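Local coordinates for CYTH domain-containing protein (Pyrococcus horikoshii, PDB 2EEN) that is of unknown function but, as a CYTH-domain protein, probably binds a triphosphate compound together with metal ions inside a tunnel of antiparallel strands, at residues V104-K109 with Y170-L175; Y2-K7 with K74-E80. All blocks are in the same frame, centred on the assembly; numbering follows the deposited sequence.

Contact 1. Residues V104-K109 with Y170-L175; sequences VLKVVK and YLELLL
Leu-105 carries its CG anti to the backbone N (chi1 -169°), and this sends CD2 up against Leu-174 of the helix. Leu-174 turns the other way, with CG anti to its own carbonyl carbon (chi1 -75°), so that its CD1 reaches over to Val-107. The two leucines cross at about a right angle. Leu-105 CD2 lies 3.4 Å from Leu-174 CB, closer than carbons usually pack, so the fit is tight there. Leu-105 CB also meets Leu-171 CD1 at 3.7 Å, which places Leu-105 between two successive turns of the helix. Val-107 uses both branches. Its CG2 is 3.8 Å from Leu-174 CD1, and its CG1 is 4.0 Å from Tyr-170 CB. At one end, Val-104 CG1 meets the forked tip of Leu-175, with CD2 at 3.9 Å. At the other end, Lys-109 CD approaches Tyr-170 CE2 at 4.1 Å, its chain running across the tyrosine side chain.

This is a helix laid across a strand of the sheet, their axes 9.1 Å apart and 114° between their directions. Tyr-170, Leu-171, Leu-174 and Leu-175 form one stripe of the helix. A classic beta bulge opposite Tyr-34 turns Val-104 and Leu-105 both toward that stripe. The polar ends look elsewhere: Tyr-170 OH bonds to Asp-125 and Lys-109 NZ to His-30. Tyr-170 also meets Phe-133 edge-to-face, so the helix reaches several strands on one side of the sheet.

The chemistry changes along the strand. At one end the contact is made by leucine and valine side chains, while at Lys-109 it passes into a polar region with Arg-52 nearby, consistent with a CYTH tunnel lined by basic groups for an anionic ligand.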
# COMPACT_ATOMS: atom_id res chain seq x y z
N VAL A 104 5.79 6.50 -14.39
CA VAL A 104 6.81 7.35 -14.98
C VAL A 104 7.59 6.50 -15.97
O VAL A 104 7.82 6.90 -17.11
CB VAL A 104 7.78 7.89 -13.92
CG1 VAL A 104 8.89 8.68 -14.58
CG2 VAL A 104 7.02 8.76 -12.93
N LEU A 105 7.98 5.32 -15.52
CA LEU A 105 8.74 4.41 -16.35
C LEU A 105 8.77 3.01 -15.77
O LEU A 105 8.57 2.82 -14.57
CB LEU A 105 10.18 4.92 -16.49
CG LEU A 105 11.02 4.21 -17.55
CD1 LEU A 105 10.46 4.50 -18.93
CD2 LEU A 105 12.45 4.69 -17.45
N LYS A 106 9.00 2.03 -16.64
CA LYS A 106 9.10 0.64 -16.24
C LYS A 106 10.55 0.22 -16.42
O LYS A 106 11.13 0.38 -17.50
CB LYS A 106 8.21 -0.23 -17.11
CG LYS A 106 6.74 -0.15 -16.79
CD LYS A 106 6.00 -1.38 -17.28
CE LYS A 106 4.81 -0.98 -18.15
NZ LYS A 106 4.90 0.40 -18.72
N VAL A 107 11.14 -0.31 -15.35
CA VAL A 107 12.52 -0.75 -15.39
C VAL A 107 12.55 -2.26 -15.30
O VAL A 107 12.01 -2.85 -14.37
CB VAL A 107 13.33 -0.14 -14.22
CG1 VAL A 107 14.78 -0.59 -14.30
CG2 VAL A 107 13.24 1.37 -14.25
N VAL A 108 13.16 -2.89 -16.30
CA VAL A 108 13.24 -4.35 -16.35
C VAL A 108 14.68 -4.81 -16.29
O VAL A 108 15.54 -4.25 -16.97
CB VAL A 108 12.62 -4.89 -17.64
CG1 VAL A 108 12.69 -6.41 -17.66
CG2 VAL A 108 11.18 -4.42 -17.76
N LYS A 109 14.95 -5.83 -15.48
CA LYS A 109 16.30 -6.33 -15.38
C LYS A 109 16.33 -7.75 -14.84
O LYS A 109 15.32 -8.28 -14.38
CB LYS A 109 17.11 -5.45 -14.42
CG LYS A 109 16.63 -5.54 -12.97
CD LYS A 109 17.55 -4.78 -12.01
CE LYS A 109 17.10 -4.94 -10.56
NZ LYS A 109 15.79 -4.26 -10.29
N TYR A 170 18.52 3.37 -11.48
CA TYR A 170 18.32 2.96 -12.86
C TYR A 170 17.24 3.84 -13.46
O TYR A 170 17.32 4.22 -14.63
CB TYR A 170 17.89 1.50 -12.93
CG TYR A 170 18.95 0.54 -12.46
CD1 TYR A 170 20.27 0.64 -12.91
CD2 TYR A 170 18.64 -0.49 -11.57
CE1 TYR A 170 21.25 -0.25 -12.50
CE2 TYR A 170 19.61 -1.39 -11.15
CZ TYR A 170 20.91 -1.26 -11.61
OH TYR A 170 21.86 -2.15 -11.18
N LEU A 171 16.23 4.17 -12.66
CA LEU A 171 15.14 5.02 -13.12
C LEU A 171 15.69 6.36 -13.62
O LEU A 171 15.37 6.80 -14.72
CB LEU A 171 14.14 5.28 -12.00
CG LEU A 171 13.05 6.31 -12.31
CD1 LEU A 171 12.20 5.81 -13.47
CD2 LEU A 171 12.19 6.55 -11.08
N GLU A 172 16.52 6.99 -12.80
CA GLU A 172 17.10 8.28 -13.17
C GLU A 172 17.96 8.18 -14.43
O GLU A 172 17.93 9.06 -15.29
CB GLU A 172 17.95 8.83 -12.02
CG GLU A 172 17.13 9.28 -10.83
CD GLU A 172 18.00 9.71 -9.66
OE1 GLU A 172 18.71 8.84 -9.09
OE2 GLU A 172 17.98 10.90 -9.30
N LEU A 173 18.72 7.10 -14.52
CA LEU A 173 19.59 6.88 -15.66
C LEU A 173 18.74 6.70 -16.92
O LEU A 173 19.07 7.23 -17.98
CB LEU A 173 20.47 5.65 -15.43
CG LEU A 173 21.51 5.83 -14.32
CD1 LEU A 173 22.20 4.52 -14.06
CD2 LEU A 173 22.51 6.90 -14.73
N LEU A 174 17.65 5.95 -16.80
CA LEU A 174 16.81 5.73 -17.96
C LEU A 174 16.07 7.01 -18.35
O LEU A 174 15.89 7.27 -19.53
CB LEU A 174 15.82 4.58 -17.71
CG LEU A 174 16.48 3.20 -17.77
CD1 LEU A 174 15.62 2.17 -17.05
CD2 LEU A 174 16.71 2.81 -19.22
N LEU A 175 15.67 7.80 -17.37
CA LEU A 175 14.95 9.04 -17.67
C LEU A 175 15.81 10.03 -18.42
O LEU A 175 15.32 10.81 -19.26
CB LEU A 175 14.42 9.68 -16.39
CG LEU A 175 13.23 8.95 -15.76
CD1 LEU A 175 12.78 9.68 -14.51
CD2 LEU A 175 12.09 8.86 -16.77

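Contact 2. Residues Y2-K7 with K74-E80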
# COMPACT_ATOMS: atom_id res chain seq x y z
N TYR A 2 19.11 0.85 8.38
CA TYR A 2 19.11 1.28 6.96
C TYR A 2 19.81 0.26 6.08
O TYR A 2 20.74 -0.41 6.52
CB TYR A 2 19.82 2.63 6.80
CG TYR A 2 19.16 3.77 7.53
CD1 TYR A 2 19.30 3.92 8.90
CD2 TYR A 2 18.39 4.71 6.84
CE1 TYR A 2 18.69 4.97 9.58
CE2 TYR A 2 17.78 5.77 7.50
CZ TYR A 2 17.93 5.89 8.87
OH TYR A 2 17.33 6.94 9.53
N GLU A 3 19.35 0.16 4.84
CA GLU A 3 19.96 -0.75 3.89
C GLU A 3 20.99 0.05 3.12
O GLU A 3 20.66 0.86 2.25
CB GLU A 3 18.91 -1.31 2.92
CG GLU A 3 19.45 -2.36 1.97
CD GLU A 3 18.38 -2.91 1.04
OE1 GLU A 3 17.22 -2.45 1.12
OE2 GLU A 3 18.70 -3.81 0.23
N VAL A 4 22.26 -0.14 3.48
CA VAL A 4 23.33 0.56 2.80
C VAL A 4 23.52 -0.10 1.45
O VAL A 4 23.66 -1.32 1.35
CB VAL A 4 24.63 0.46 3.61
CG1 VAL A 4 25.76 1.15 2.87
CG2 VAL A 4 24.42 1.07 4.99
N GLU A 5 23.51 0.70 0.39
CA GLU A 5 23.68 0.15 -0.93
C GLU A 5 24.59 0.98 -1.81
O GLU A 5 24.54 2.22 -1.80
CB GLU A 5 22.31 -0.02 -1.62
CG GLU A 5 22.40 -0.55 -3.04
CD GLU A 5 21.06 -1.01 -3.59
OE1 GLU A 5 20.57 -2.08 -3.15
OE2 GLU A 5 20.48 -0.31 -4.44
N LEU A 6 25.44 0.28 -2.55
CA LEU A 6 26.37 0.89 -3.48
C LEU A 6 26.18 0.20 -4.82
O LEU A 6 25.87 -0.99 -4.87
CB LEU A 6 27.82 0.70 -3.03
CG LEU A 6 28.33 1.44 -1.80
CD1 LEU A 6 29.81 1.13 -1.63
CD2 LEU A 6 28.12 2.93 -1.97
N LYS A 7 26.38 0.94 -5.89
CA LYS A 7 26.23 0.39 -7.23
C LYS A 7 27.37 0.85 -8.11
O LYS A 7 27.86 1.98 -7.98
CB LYS A 7 24.90 0.85 -7.84
CG LYS A 7 24.71 0.44 -9.30
CD LYS A 7 23.26 0.62 -9.75
CE LYS A 7 22.85 2.08 -9.85
NZ LYS A 7 21.40 2.20 -10.20
N LYS A 74 28.06 9.43 -0.16
CA LYS A 74 28.89 8.37 -0.72
C LYS A 74 28.14 7.10 -1.14
O LYS A 74 28.77 6.15 -1.59
CB LYS A 74 29.99 7.98 0.26
CG LYS A 74 31.18 8.93 0.30
CD LYS A 74 30.86 10.24 1.00
CE LYS A 74 32.13 11.02 1.27
NZ LYS A 74 32.95 11.19 0.03
N SER A 75 26.82 7.09 -0.98
CA SER A 75 26.07 5.90 -1.36
C SER A 75 24.62 6.22 -1.75
O SER A 75 24.19 7.36 -1.78
CB SER A 75 26.10 4.92 -0.18
OG SER A 75 25.26 5.40 0.86
N LYS A 76 23.88 5.16 -2.09
CA LYS A 76 22.48 5.32 -2.45
C LYS A 76 21.56 5.00 -1.26
O LYS A 76 20.36 4.80 -1.40
CB LYS A 76 22.17 4.35 -3.60
CG LYS A 76 23.04 4.58 -4.83
CD LYS A 76 22.87 3.47 -5.87
CE LYS A 76 21.40 3.21 -6.22
NZ LYS A 76 21.32 2.11 -7.17
N THR A 77 22.17 4.92 -0.06
CA THR A 77 21.41 4.57 1.13
C THR A 77 20.27 5.54 1.39
O THR A 77 20.44 6.75 1.36
CB THR A 77 22.35 4.59 2.33
OG1 THR A 77 23.42 3.66 2.13
CG2 THR A 77 21.58 4.20 3.59
N ARG A 78 19.10 4.98 1.66
CA ARG A 78 17.93 5.78 1.93
C ARG A 78 16.94 5.00 2.76
O ARG A 78 17.01 3.77 2.84
CB ARG A 78 17.28 6.18 0.61
CG ARG A 78 16.81 5.00 -0.21
CD ARG A 78 16.98 5.27 -1.69
NE ARG A 78 16.45 6.58 -2.03
CZ ARG A 78 16.72 7.22 -3.16
NH1 ARG A 78 17.53 6.68 -4.05
NH2 ARG A 78 16.20 8.42 -3.37
N LEU A 79 16.01 5.72 3.38
CA LEU A 79 14.99 5.08 4.18
C LEU A 79 14.06 4.37 3.19
O LEU A 79 13.82 4.86 2.09
CB LEU A 79 14.23 6.13 4.98
CG LEU A 79 12.91 5.75 5.66
CD1 LEU A 79 12.62 6.75 6.77
CD2 LEU A 79 11.78 5.73 4.64
N GLU A 80 13.56 3.21 3.58
CA GLU A 80 12.66 2.48 2.71
C GLU A 80 11.53 1.87 3.50
O GLU A 80 11.72 1.46 4.66
CB GLU A 80 13.41 1.35 1.99
CG GLU A 80 14.49 1.83 1.02
CD GLU A 80 15.24 0.68 0.38
OE1 GLU A 80 14.60 -0.11 -0.36
OE2 GLU A 80 16.47 0.56 0.60
O HOH W 1 18.77 2.21 1.15
O HOH W 2 17.09 1.18 3.79
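The Tyr-2 ring turns its edge to the opposite backbone, with CD2 4.3 Å from Arg-78 O and Leu-79 N also near the ring plane. The carboxylates of Glu-3 and Glu-80 lie nearly parallel, 10° apart. Here the two outermost strands of the CYTH antiparallel sheet approach each other, in keeping with the family's tunnel fold. Glu-3, Glu-5 and Lys-7 fit the family's ExExK signature, whose glutamates bind metal in relatives. Glu-3 OE1 and Glu-80 OE2, two acceptors, are only 3.1 Å apart.

One direct hydrogen bond joins the two backbones: Lys-76 N donates to Glu-5 O at 3.0 Å, almost in line with the carbonyl. Thr-77 OG1 accepts a weak bond from Glu-5 N (3.4 Å) and donates to Ser-75 OG, which also accepts from Thr-77 N in an ST turn and bonds to Asp-72 OD2. A valine in place of Thr-77 would probably leave Glu-5 N without this acceptor and deprive the turn of its second bond. Farther along, one water links Arg-78 N to Glu-3 O, another Glu-3 N to Arg-78 O. Lys-76 NZ forms a long salt bridge with Glu-5 OE2. It stands 3.0 Å from Lys-7 NZ, a fellow donor not hydrogen-bonded to it, which bonds to Arg-168 O.

From the N terminus the chain enters strand 3-9, the first half of contact 2. It then runs through strands 23-36, 48-56 and 59-70 before residues 74-80 return to meet it. Contact 2 thus brings the two outer strands of the sheet together. Contact 1 opens later, on strand 102-117, and closes when helix 170-176 packs back on that strand after strands 120-127 and 131-139 and helix 146-160. The two loops follow one another and neither nest nor cross. Their centres are about 18 Å apart, yet they touch: Lys-7 makes a cation-pi contact with Tyr-170, tying the C-terminal helix to the N-terminal strand.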